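Local coordinates for protein NAD(P)-dependent oxidoreductase (Pseudomonas putida, PDB 7A3W) that probably uses NADPH to reduce imines, and is thought to carry out reductive amination and conjugate reduction as well, at residues 270-273 and 274-277; 223-226 and 227-231; 70-74 and 75-79; 172-175 and 176-180; 148-151 and 152-155. All blocks are in the same frame, centred on the assembly; numbering follows the deposited sequence.

All five contacts are local, each within about ten consecutive residues. They follow one another in series, so none nests or crosses. From the N terminus, interaction 3 closes the loop between strand 67-70 and helix 75-83 beside NADPH. Interaction 5 lies on helix 146-157, in the same nucleotide-binding domain. Interaction 4 is at the start of helix 173-200, which leads to the helical C-terminal part. There interaction 2 sits on helix 205-232 and interaction 1 on helix 264-278. Interactions 3 and 4 touch each other, through Lys-75 CE and Thr-174 OG1 at 3.8 Å. Interactions 2 and 4 meet the second subunit over several residues, interaction 1 over two and interaction 3 through Ile-73.

Interaction 1. Residues 270-273 and 274-277; sequences LSYC and RMAQ
Met-275 lies beside Tyr-272, one turn further along helix 264-278, and both side chains point the same way. The methyl CE reaches the ring edge near its plane, 3.7 Å from Tyr-272 CD1. The sulfur SD stands 5.2 Å from the ring centroid in an oblique position. This is a Met-aromatic contact. Tyr-272 has chi1 -64°, with CG anti to its carbonyl carbon, which sets the ring alongside the methionine. Its OH is bonded to Glu-193 and to the backbone of Ala-264, both of the second subunit.

A second packing pair joins Leu-270 and Arg-274. The methyl CD2 of Leu-270 lies over one face of the guanidinium, 4.1 Å from Arg-274 NH2. The aliphatic part of the arginine passes the leucine carbonyl, with Arg-274 CG 3.3 Å from Leu-270 O. Arg-274 NH2 makes its salt bridge with Glu-250 of helix 242-258.

The backbone supplies four hydrogen bonds. The tightest runs from Arg-274 N to Leu-270 O at 2.8 Å. Met-275, Ala-276 and Gln-277 follow with bonds to Ser-271, Tyr-272 and Cys-273.

The i to i+4 pattern is that of a regular alpha-helix. It belongs to the helical C-terminal domain of the reductive aminase family, with one face turned to the other subunit.

Interaction 2. Residues 223-226 and 227-231; sequences IKTA and ADRIA
Ala-227 gives its N-H to Ile-223 O at 2.8 Å. Its methyl also rests against that carbonyl, with CB 3.2 Å from Ile-223 O. Lys-209 of the second subunit packs on this alanine.

Asp-228 bonds through its N to Lys-224 O. Its CG is anti to its own carbonyl carbon (chi1 -69°), which folds the carboxylate back along the helix. Asp-228 OD1 ends 3.5 Å from Lys-224 O, two acceptors near each other. Lys-209 of the second subunit packs here too.

Arg-229 bonds by N to Thr-225 O. Its chain runs out extended, and the guanidinium takes Thr-225 CG2 at its edge, 4.3 Å from Arg-229 NE. Its end is held by Glu-238 in a salt bridge and by the backbone of Asp-234. Thr-225 OG1 turns back to Asp-221 O.

Ile-230 bonds by N to Ala-226 O at 2.8 Å. Its CG1 branch then runs past the same oxygen, with CG1 at 3.1 Å and CD1 at 3.3 Å from Ala-226 O. A glycine here would keep the backbone bond but would probably leave the Ala-226 carbonyl without its apolar cover and take from Tyr-235 the side chain it packs against here.

The chemistry is mostly main chain. Small alanines and aliphatic stems pack on the carbonyls one turn back in helix 205-232, while the charged end of Arg-229 reaches out to loop residues.

Interaction 3. Residues 70-74 and 75-79; sequences ICMID and KAVFQ. With NDP (NADPH dihydro-nicotinamide-adenine-dinucleotide phosphate), chain F.
Asp-74 turns its CG between its own N and carbonyl carbon (chi1 64°), and this swings OD1 over the start of helix 75-83. There it accepts from Val-77 N at 2.9 Å, met nearly along the C-O axis, with an N-H...O angle of 155°. Asp-74 is thus the N-cap. Its negative charge probably suits the positive helix end.

Phe-78 has CG anti to its backbone N (chi1 -177°), which carries the ring down to Ile-70. Ile-70 crosses it at about a right angle. Its CG1 lies over one ring face, 3.9 Å from the Phe-78 centroid, a CH-pi contact. Ile-70 CD1 comes to 3.4 Å from Phe-78 CE1 at the rim. An alanine here would remove the ring and would probably leave Ile-70 with a gap over its branches and Met-72 CE without its neighbour.

Met-72 CB is pressed tightly on Val-77 CG2, at 3.5 Å. Val-77 CG1 in turn approaches NADPH N6A at 3.5 Å. The loop also grips the cofactor by its backbone. Ile-73 O accepts from NADPH O3D at 2.7 Å, and Ile-73 N gives a weak bond to O4B. Ile-73 CG2 packs by the adenine.

The turn joins strand 67-70 to helix 75-83 in the Rossmann-type domain. Ile-70 and Phe-78 both pack on Ile-96 of the next strand, 95-98. Met-72 meets Leu-14 of strand 10-14. Lys-75 lies against helix 104-116, and its NZ is bonded to Ser-100 O and forms a salt bridge with Asp-123.

Interaction 4. Residues 172-175 and 176-180; sequences ACTP and TYLAL
Tyr-177 N is satisfied by Cys-173 O at 2.8 Å, in a nearly straight bond of 169°. Leu-178 N takes Thr-174 O, and Ala-179 N takes Pro-175 O, both at 2.9 Å. Three carbonyls of 172-175 are therefore paired with the next turn. Pro-175 has no N-H to offer, a lack that is easily borne near the start of a helix. Cys-173 N is met by Ser-143 OG.

The carbonyl of Ala-172 is served by a water. That water donates to Ala-172 O at 2.5 Å, a short bond, and is also bonded to Thr-176 OG1. The hydroxyl and the carbonyl are 3.9 Å apart, so the water bridges them. The OG1 of Thr-176 is anti to its carbonyl carbon (chi1 -68°), which turns it back toward Ala-172.

Thr-174 OG1 has a weak bond to Asp-123. Its methyl CG2 instead packs on Leu-178 CD1 at 3.7 Å, the two side chains side by side. Leu-178 CG also rests on the carbonyl it bonds to, 3.2 Å from Thr-174 O. Tyr-177 CB passes the SG of Cys-173 at 4.3 Å, and the ring beyond leads away. Tyr-177 OH is bonded to Thr-101 OG1, a group that also binds NADPH.

Tyr-177 lines the cofactor pocket and touches NADPH. Pro-175, Thr-176, Leu-178 and Ala-179 pack on the second subunit. Such a long helix, running from the Rossmann domain to the helical domain and into the dimer interface, is characteristic of imine reductases.

Interaction 5. Residues 148-151 and 152-155; sequences AYHA and HEST
Tyr-149, His-150 and Glu-153 meet along helix 146-157, which links strands 140-144 and 164-165 in a beta-alpha-beta unit. Glu-153 crosses the tyrosine obliquely, with its CB over one ring face. The ring and carboxylate planes are 51° apart. Glu-153 CG lies 3.8 Å from Tyr-149 OH. The glutamate is extended, with CG anti to its backbone N (chi1 178°), and this takes the carboxylate back along the tyrosine.

His-150 lies beside Glu-153. Its ND1 gives a weak bond of 3.5 Å to Glu-153 OE2, which sits at the edge of the imidazole. The carboxylate plane is turned 82° from the ring. A water links the same OE2 to His-150 O by donating to both.

The unit lies in the nucleotide-binding domain. The rings of Tyr-142 and Phe-165, from its two strands, meet Tyr-149. Phe-165 also meets His-150 edge to face.

The helix bends here. His-152 N is shared between Ala-148 O at 3.1 Å and a weaker bond to Tyr-149 O. Glu-153 N makes a weak bond to His-150 O, at 3.3 Å. In the next turn water takes the place of direct bonds. One water donates to His-150 O at 2.8 Å and accepts from Ser-154 N at 3.0 Å. Another donates to Ala-151 O and accepts from Thr-155 N, 3.0 Å each. His-152 turns its ring by Ala-148 O and packs on Leu-67 and Thr-95 of the sheet.

Interaction 1. Residues 270-273 and 274-277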
# COMPACT_ATOMS: atom_id res chain seq x y z
N LEU B 270 -9.97 0.69 -10.92
CA LEU B 270 -10.99 0.13 -11.86
C LEU B 270 -10.61 0.51 -13.29
O LEU B 270 -10.81 -0.35 -14.18
CB LEU B 270 -12.39 0.62 -11.49
CG LEU B 270 -13.11 -0.24 -10.46
CD1 LEU B 270 -14.40 0.43 -10.00
CD2 LEU B 270 -13.39 -1.64 -11.01
N SER B 271 -10.08 1.71 -13.52
CA SER B 271 -9.66 2.15 -14.87
C SER B 271 -8.55 1.23 -15.37
O SER B 271 -8.54 0.90 -16.56
CB SER B 271 -9.24 3.62 -14.89
OG SER B 271 -7.94 3.80 -14.34
N TYR B 272 -7.63 0.78 -14.51
CA TYR B 272 -6.53 -0.11 -14.92
C TYR B 272 -7.10 -1.50 -15.22
O TYR B 272 -6.69 -2.14 -16.21
CB TYR B 272 -5.44 -0.13 -13.86
CG TYR B 272 -4.75 1.19 -13.64
CD1 TYR B 272 -4.82 2.20 -14.59
CD2 TYR B 272 -3.96 1.41 -12.52
CE1 TYR B 272 -4.16 3.40 -14.41
CE2 TYR B 272 -3.27 2.60 -12.34
CZ TYR B 272 -3.38 3.61 -13.29
OH TYR B 272 -2.74 4.81 -13.16
N CYS B 273 -8.03 -1.97 -14.39
CA CYS B 273 -8.78 -3.21 -14.64
C CYS B 273 -9.44 -3.15 -16.02
O CYS B 273 -9.33 -4.12 -16.75
CB CYS B 273 -9.83 -3.46 -13.58
SG CYS B 273 -9.09 -3.99 -12.01
N ARG B 274 -10.11 -2.04 -16.33
CA ARG B 274 -10.87 -1.91 -17.60
C ARG B 274 -9.89 -1.87 -18.77
O ARG B 274 -10.17 -2.50 -19.79
CB ARG B 274 -11.84 -0.74 -17.51
CG ARG B 274 -13.01 -1.02 -16.58
CD ARG B 274 -14.08 0.03 -16.67
NE ARG B 274 -14.77 0.19 -15.40
CZ ARG B 274 -15.59 -0.70 -14.87
NH1 ARG B 274 -15.83 -1.84 -15.49
NH2 ARG B 274 -16.18 -0.44 -13.72
N MET B 275 -8.74 -1.22 -18.62
CA MET B 275 -7.62 -1.29 -19.60
C MET B 275 -7.33 -2.75 -19.93
O MET B 275 -7.24 -3.09 -21.10
CB MET B 275 -6.33 -0.69 -19.06
CG MET B 275 -6.12 0.76 -19.37
SD MET B 275 -4.64 1.33 -18.48
CE MET B 275 -5.23 3.00 -18.18
N ALA B 276 -7.15 -3.59 -18.90
CA ALA B 276 -6.81 -5.01 -19.06
C ALA B 276 -7.96 -5.75 -19.76
O ALA B 276 -7.68 -6.52 -20.70
CB ALA B 276 -6.45 -5.61 -17.73
N GLN B 277 -9.20 -5.51 -19.36
CA GLN B 277 -10.38 -6.17 -19.98
C GLN B 277 -10.44 -5.82 -21.48
O GLN B 277 -10.63 -6.74 -22.31
CB GLN B 277 -11.68 -5.76 -19.30
CG GLN B 277 -11.83 -6.28 -17.87
CD GLN B 277 -13.15 -5.86 -17.28
OE1 GLN B 277 -13.53 -4.69 -17.34
NE2 GLN B 277 -13.88 -6.80 -16.72

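Interaction 2. Residues 223-226 and 227-231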
# COMPACT_ATOMS: atom_id res chain seq x y z
N ILE B 223 2.47 -8.31 -3.96
CA ILE B 223 3.57 -7.65 -4.73
C ILE B 223 4.55 -8.75 -5.15
O ILE B 223 4.91 -8.81 -6.32
CB ILE B 223 4.21 -6.52 -3.91
CG1 ILE B 223 3.28 -5.31 -3.84
CG2 ILE B 223 5.61 -6.18 -4.44
CD1 ILE B 223 3.65 -4.31 -2.76
N LYS B 224 4.97 -9.60 -4.23
CA LYS B 224 5.87 -10.74 -4.56
C LYS B 224 5.27 -11.58 -5.70
O LYS B 224 5.96 -11.83 -6.71
CB LYS B 224 6.08 -11.58 -3.31
CG LYS B 224 6.97 -10.90 -2.30
CD LYS B 224 7.31 -11.77 -1.11
CE LYS B 224 7.95 -10.96 -0.01
NZ LYS B 224 7.95 -11.68 1.28
N THR B 225 4.01 -11.96 -5.54
CA THR B 225 3.27 -12.83 -6.48
C THR B 225 3.20 -12.16 -7.84
O THR B 225 3.54 -12.80 -8.88
CB THR B 225 1.88 -13.16 -5.95
OG1 THR B 225 2.04 -13.79 -4.68
CG2 THR B 225 1.12 -14.07 -6.88
N ALA B 226 2.73 -10.92 -7.87
CA ALA B 226 2.51 -10.21 -9.15
C ALA B 226 3.87 -9.97 -9.82
O ALA B 226 3.95 -10.11 -11.04
CB ALA B 226 1.76 -8.93 -8.90
N ALA B 227 4.90 -9.57 -9.05
CA ALA B 227 6.26 -9.31 -9.61
C ALA B 227 6.79 -10.59 -10.24
O ALA B 227 7.37 -10.50 -11.32
CB ALA B 227 7.21 -8.82 -8.56
N ASP B 228 6.63 -11.74 -9.58
CA ASP B 228 7.12 -13.04 -10.12
C ASP B 228 6.37 -13.37 -11.41
O ASP B 228 7.02 -13.79 -12.40
CB ASP B 228 7.08 -14.14 -9.08
CG ASP B 228 8.08 -13.96 -7.96
OD1 ASP B 228 8.93 -13.05 -8.04
OD2 ASP B 228 8.02 -14.75 -7.02
N ARG B 229 5.06 -13.13 -11.46
CA ARG B 229 4.25 -13.35 -12.68
C ARG B 229 4.68 -12.40 -13.80
O ARG B 229 4.73 -12.87 -14.94
CB ARG B 229 2.76 -13.19 -12.39
CG ARG B 229 2.16 -14.41 -11.71
CD ARG B 229 0.71 -14.15 -11.41
NE ARG B 229 -0.01 -15.27 -10.85
CZ ARG B 229 -0.52 -16.28 -11.56
NH1 ARG B 229 -0.36 -16.34 -12.88
NH2 ARG B 229 -1.17 -17.25 -10.94
N ILE B 230 4.90 -11.12 -13.51
CA ILE B 230 5.28 -10.10 -14.53
C ILE B 230 6.66 -10.47 -15.09
O ILE B 230 6.83 -10.44 -16.30
CB ILE B 230 5.22 -8.66 -13.97
CG1 ILE B 230 3.80 -8.26 -13.57
CG2 ILE B 230 5.83 -7.66 -14.93
CD1 ILE B 230 3.72 -7.14 -12.54
N ALA B 231 7.58 -10.89 -14.23
CA ALA B 231 8.94 -11.33 -14.62
C ALA B 231 8.82 -12.49 -15.61
O ALA B 231 9.61 -12.52 -16.57
CB ALA B 231 9.75 -11.74 -13.42

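Interaction 3. Residues 70-74 and 75-79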
# COMPACT_ATOMS: atom_id res chain seq x y z
N ILE B 70 22.56 18.13 0.97
CA ILE B 70 21.57 19.15 0.51
C ILE B 70 20.18 18.62 0.83
O ILE B 70 19.89 17.47 0.46
CB ILE B 70 21.70 19.42 -0.99
CG1 ILE B 70 23.15 19.60 -1.45
CG2 ILE B 70 20.81 20.60 -1.39
CD1 ILE B 70 23.88 20.72 -0.75
N CYS B 71 19.35 19.39 1.49
CA CYS B 71 17.95 19.00 1.79
C CYS B 71 17.07 20.24 1.71
O CYS B 71 16.47 20.64 2.72
CB CYS B 71 17.83 18.30 3.13
SG CYS B 71 16.29 17.38 3.23
N MET B 72 17.02 20.83 0.54
CA MET B 72 16.17 22.00 0.27
C MET B 72 14.87 21.50 -0.37
O MET B 72 14.72 20.31 -0.62
CB MET B 72 16.88 22.98 -0.66
CG MET B 72 18.06 23.68 -0.03
SD MET B 72 19.22 24.32 -1.27
CE MET B 72 20.73 24.25 -0.31
N ILE B 73 13.92 22.40 -0.59
CA ILE B 73 12.57 21.98 -1.03
C ILE B 73 12.70 21.14 -2.31
O ILE B 73 11.96 20.17 -2.47
CB ILE B 73 11.63 23.19 -1.19
CG1 ILE B 73 10.20 22.72 -1.47
CG2 ILE B 73 12.17 24.17 -2.24
CD1 ILE B 73 9.70 21.69 -0.48
N ASP B 74 13.62 21.50 -3.19
CA ASP B 74 13.78 20.77 -4.47
C ASP B 74 15.18 20.97 -5.05
O ASP B 74 15.95 21.83 -4.57
CB ASP B 74 12.68 21.10 -5.48
CG ASP B 74 12.64 22.53 -5.94
OD1 ASP B 74 13.70 23.19 -5.92
OD2 ASP B 74 11.55 22.98 -6.32
N LYS B 75 15.52 20.16 -6.05
CA LYS B 75 16.84 20.23 -6.71
C LYS B 75 17.00 21.57 -7.44
O LYS B 75 18.11 22.09 -7.45
CB LYS B 75 17.00 19.02 -7.63
CG LYS B 75 17.07 17.69 -6.87
CD LYS B 75 17.44 16.52 -7.76
CE LYS B 75 17.13 15.15 -7.20
NZ LYS B 75 17.90 14.84 -5.96
N ALA B 76 15.93 22.12 -8.02
CA ALA B 76 15.96 23.43 -8.72
C ALA B 76 16.56 24.52 -7.83
O ALA B 76 17.44 25.27 -8.28
CB ALA B 76 14.58 23.80 -9.20
N VAL B 77 16.16 24.62 -6.56
CA VAL B 77 16.71 25.72 -5.70
C VAL B 77 18.19 25.45 -5.38
O VAL B 77 18.92 26.42 -5.19
CB VAL B 77 15.86 26.01 -4.45
CG1 VAL B 77 14.42 26.31 -4.83
CG2 VAL B 77 15.94 24.91 -3.40
N PHE B 78 18.66 24.20 -5.40
CA PHE B 78 20.11 23.94 -5.23
C PHE B 78 20.86 24.40 -6.49
O PHE B 78 21.98 24.90 -6.38
CB PHE B 78 20.38 22.48 -4.91
CG PHE B 78 21.84 22.22 -4.68
CD1 PHE B 78 22.56 22.95 -3.73
CD2 PHE B 78 22.52 21.29 -5.44
CE1 PHE B 78 23.91 22.70 -3.52
CE2 PHE B 78 23.88 21.07 -5.24
CZ PHE B 78 24.57 21.78 -4.29
N GLN B 79 20.25 24.28 -7.66
CA GLN B 79 20.82 24.84 -8.91
C GLN B 79 21.02 26.36 -8.74
O GLN B 79 22.07 26.88 -9.14
CB GLN B 79 19.94 24.46 -10.10
CG GLN B 79 20.44 25.04 -11.42
CD GLN B 79 21.67 24.34 -11.96
OE1 GLN B 79 22.36 23.60 -11.26
NE2 GLN B 79 21.95 24.57 -13.24
PA NDP F . 10.47 22.17 4.27
O1A NDP F . 10.35 21.95 5.75
O2A NDP F . 9.44 22.95 3.50
O5B NDP F . 11.90 22.84 4.03
C5B NDP F . 12.23 23.40 2.74
C4B NDP F . 13.66 23.87 2.83
O4B NDP F . 14.07 24.42 1.54
C3B NDP F . 13.93 24.97 3.86
O3B NDP F . 15.25 24.82 4.31
C2B NDP F . 13.74 26.21 3.01
O2B NDP F . 14.38 27.42 3.46
C1B NDP F . 14.49 25.75 1.76
N9A NDP F . 14.20 26.55 0.59
C8A NDP F . 13.01 26.74 -0.06
N7A NDP F . 13.12 27.54 -1.09
C5A NDP F . 14.46 27.87 -1.14
C6A NDP F . 15.22 28.68 -1.99
N6A NDP F . 14.72 29.33 -3.05
N1A NDP F . 16.54 28.79 -1.74
C2A NDP F . 17.06 28.14 -0.69
N3A NDP F . 16.45 27.36 0.19
C4A NDP F . 15.14 27.27 -0.09
O3 NDP F . 10.70 20.81 3.46
PN NDP F . 11.23 19.41 4.06
O1N NDP F . 10.02 18.71 4.54
O2N NDP F . 12.35 19.64 5.03
O5D NDP F . 11.70 18.69 2.72
C5D NDP F . 12.98 18.92 2.09
C4D NDP F . 13.15 17.92 0.98
O4D NDP F . 13.21 16.58 1.53
C3D NDP F . 12.05 17.91 -0.09
O3D NDP F . 12.64 17.85 -1.38
C2D NDP F . 11.22 16.69 0.29
O2D NDP F . 10.51 16.17 -0.82
C1D NDP F . 12.28 15.75 0.88
N1N NDP F . 11.74 14.79 1.89
C2N NDP F . 11.08 15.20 3.03
C3N NDP F . 10.45 14.30 3.86
C7N NDP F . 9.72 14.71 5.10
O7N NDP F . 9.08 13.84 5.70
N7N NDP F . 9.79 15.94 5.57
C4N NDP F . 10.55 12.85 3.57
C5N NDP F . 11.29 12.53 2.37
C6N NDP F . 11.93 13.44 1.67
P2B NDP F . 13.54 28.31 4.51
O1X NDP F . 12.15 28.46 3.89
O2X NDP F . 13.61 27.65 5.87
O3X NDP F . 14.36 29.58 4.43

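Interaction 4. Residues 172-175 and 176-180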
# COMPACT_ATOMS: atom_id res chain seq x y z
N ALA B 172 20.33 7.45 -11.53
CA ALA B 172 19.66 6.16 -11.26
C ALA B 172 18.65 6.34 -10.12
O ALA B 172 17.56 5.73 -10.17
CB ALA B 172 20.67 5.09 -10.94
N CYS B 173 18.99 7.16 -9.11
CA CYS B 173 18.20 7.24 -7.86
C CYS B 173 16.81 7.80 -8.16
O CYS B 173 15.79 7.21 -7.67
CB CYS B 173 18.95 8.07 -6.82
SG CYS B 173 17.98 8.37 -5.33
N THR B 174 16.73 8.91 -8.88
CA THR B 174 15.48 9.71 -9.03
C THR B 174 14.32 8.86 -9.55
O THR B 174 13.23 8.91 -8.99
CB THR B 174 15.72 10.99 -9.83
OG1 THR B 174 16.33 11.87 -8.90
CG2 THR B 174 14.46 11.63 -10.36
N PRO B 175 14.41 8.13 -10.69
CA PRO B 175 13.22 7.43 -11.20
C PRO B 175 12.71 6.37 -10.22
O PRO B 175 11.51 6.23 -10.06
CB PRO B 175 13.69 6.86 -12.55
CG PRO B 175 14.84 7.77 -12.93
CD PRO B 175 15.55 8.04 -11.62
N THR B 176 13.62 5.65 -9.58
CA THR B 176 13.29 4.61 -8.58
C THR B 176 12.63 5.27 -7.37
O THR B 176 11.58 4.79 -6.93
CB THR B 176 14.54 3.81 -8.25
OG1 THR B 176 14.85 3.08 -9.43
CG2 THR B 176 14.38 2.88 -7.06
N TYR B 177 13.23 6.33 -6.86
CA TYR B 177 12.72 7.15 -5.72
C TYR B 177 11.31 7.61 -6.04
O TYR B 177 10.40 7.41 -5.22
CB TYR B 177 13.68 8.32 -5.51
CG TYR B 177 13.25 9.46 -4.62
CD1 TYR B 177 13.37 9.36 -3.24
CD2 TYR B 177 12.82 10.66 -5.16
CE1 TYR B 177 13.06 10.42 -2.41
CE2 TYR B 177 12.46 11.72 -4.33
CZ TYR B 177 12.61 11.61 -2.95
OH TYR B 177 12.31 12.64 -2.10
N LEU B 178 11.10 8.18 -7.22
CA LEU B 178 9.77 8.70 -7.57
C LEU B 178 8.76 7.55 -7.75
O LEU B 178 7.58 7.71 -7.32
CB LEU B 178 9.90 9.57 -8.81
CG LEU B 178 10.73 10.85 -8.69
CD1 LEU B 178 10.78 11.55 -10.05
CD2 LEU B 178 10.20 11.81 -7.64
N ALA B 179 9.19 6.41 -8.29
CA ALA B 179 8.33 5.22 -8.50
C ALA B 179 7.90 4.67 -7.14
O ALA B 179 6.72 4.38 -6.95
CB ALA B 179 9.05 4.18 -9.33
N LEU B 180 8.83 4.55 -6.19
CA LEU B 180 8.48 4.07 -4.82
C LEU B 180 7.52 5.03 -4.11
O LEU B 180 6.59 4.56 -3.43
CB LEU B 180 9.77 3.87 -4.02
CG LEU B 180 10.64 2.73 -4.53
CD1 LEU B 180 12.04 2.80 -3.95
CD2 LEU B 180 10.01 1.39 -4.21
O HOH W 1 15.99 4.29 -11.41

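Interaction 5. Residues 148-151 and 152-155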
# COMPACT_ATOMS: atom_id res chain seq x y z
N ALA B 148 33.16 7.94 -3.84
CA ALA B 148 32.71 9.04 -2.96
C ALA B 148 31.66 8.52 -1.98
O ALA B 148 31.81 8.71 -0.76
CB ALA B 148 32.16 10.17 -3.81
N TYR B 149 30.65 7.80 -2.47
CA TYR B 149 29.62 7.21 -1.58
C TYR B 149 30.30 6.30 -0.55
O TYR B 149 30.09 6.45 0.67
CB TYR B 149 28.56 6.43 -2.35
CG TYR B 149 27.64 5.73 -1.39
CD1 TYR B 149 26.72 6.45 -0.65
CD2 TYR B 149 27.75 4.36 -1.17
CE1 TYR B 149 25.91 5.85 0.30
CE2 TYR B 149 26.91 3.73 -0.26
CZ TYR B 149 26.02 4.47 0.50
OH TYR B 149 25.20 3.86 1.40
N HIS B 150 31.11 5.36 -1.01
CA HIS B 150 31.73 4.37 -0.10
C HIS B 150 32.63 5.09 0.91
O HIS B 150 32.63 4.69 2.09
CB HIS B 150 32.36 3.21 -0.88
CG HIS B 150 31.32 2.35 -1.53
ND1 HIS B 150 30.58 1.43 -0.83
CD2 HIS B 150 30.84 2.32 -2.80
CE1 HIS B 150 29.72 0.85 -1.65
NE2 HIS B 150 29.85 1.38 -2.86
N ALA B 151 33.37 6.12 0.49
CA ALA B 151 34.21 6.93 1.40
C ALA B 151 33.35 7.51 2.55
O ALA B 151 33.80 7.52 3.72
CB ALA B 151 34.94 7.99 0.63
N HIS B 152 32.12 7.94 2.26
CA HIS B 152 31.23 8.60 3.26
C HIS B 152 30.14 7.66 3.79
O HIS B 152 29.28 8.12 4.54
CB HIS B 152 30.68 9.89 2.65
CG HIS B 152 31.76 10.87 2.38
ND1 HIS B 152 32.41 11.54 3.41
CD2 HIS B 152 32.34 11.29 1.23
CE1 HIS B 152 33.33 12.32 2.88
NE2 HIS B 152 33.29 12.20 1.55
N GLU B 153 30.17 6.38 3.42
CA GLU B 153 29.06 5.43 3.71
C GLU B 153 28.82 5.39 5.22
O GLU B 153 27.65 5.41 5.61
CB GLU B 153 29.38 4.05 3.13
CG GLU B 153 28.33 2.99 3.43
CD GLU B 153 28.65 1.65 2.80
OE1 GLU B 153 27.70 0.90 2.51
OE2 GLU B 153 29.84 1.38 2.56
N SER B 154 29.87 5.28 6.04
CA SER B 154 29.71 5.17 7.51
C SER B 154 29.09 6.45 8.07
O SER B 154 28.21 6.37 8.93
CB SER B 154 30.99 4.89 8.20
OG SER B 154 31.41 3.61 7.82
N THR B 155 29.54 7.60 7.61
CA THR B 155 28.96 8.89 8.04
C THR B 155 27.47 8.90 7.68
O THR B 155 26.68 9.21 8.56
CB THR B 155 29.68 10.08 7.41
OG1 THR B 155 31.02 9.94 7.88
CG2 THR B 155 29.10 11.41 7.83
O HOH W 2 25.08 5.02 4.16
O HOH W 3 25.53 1.45 1.56
O HOH W 4 32.60 4.65 4.88
O HOH W 5 32.50 1.69 2.39
O HOH W 6 32.28 7.55 6.32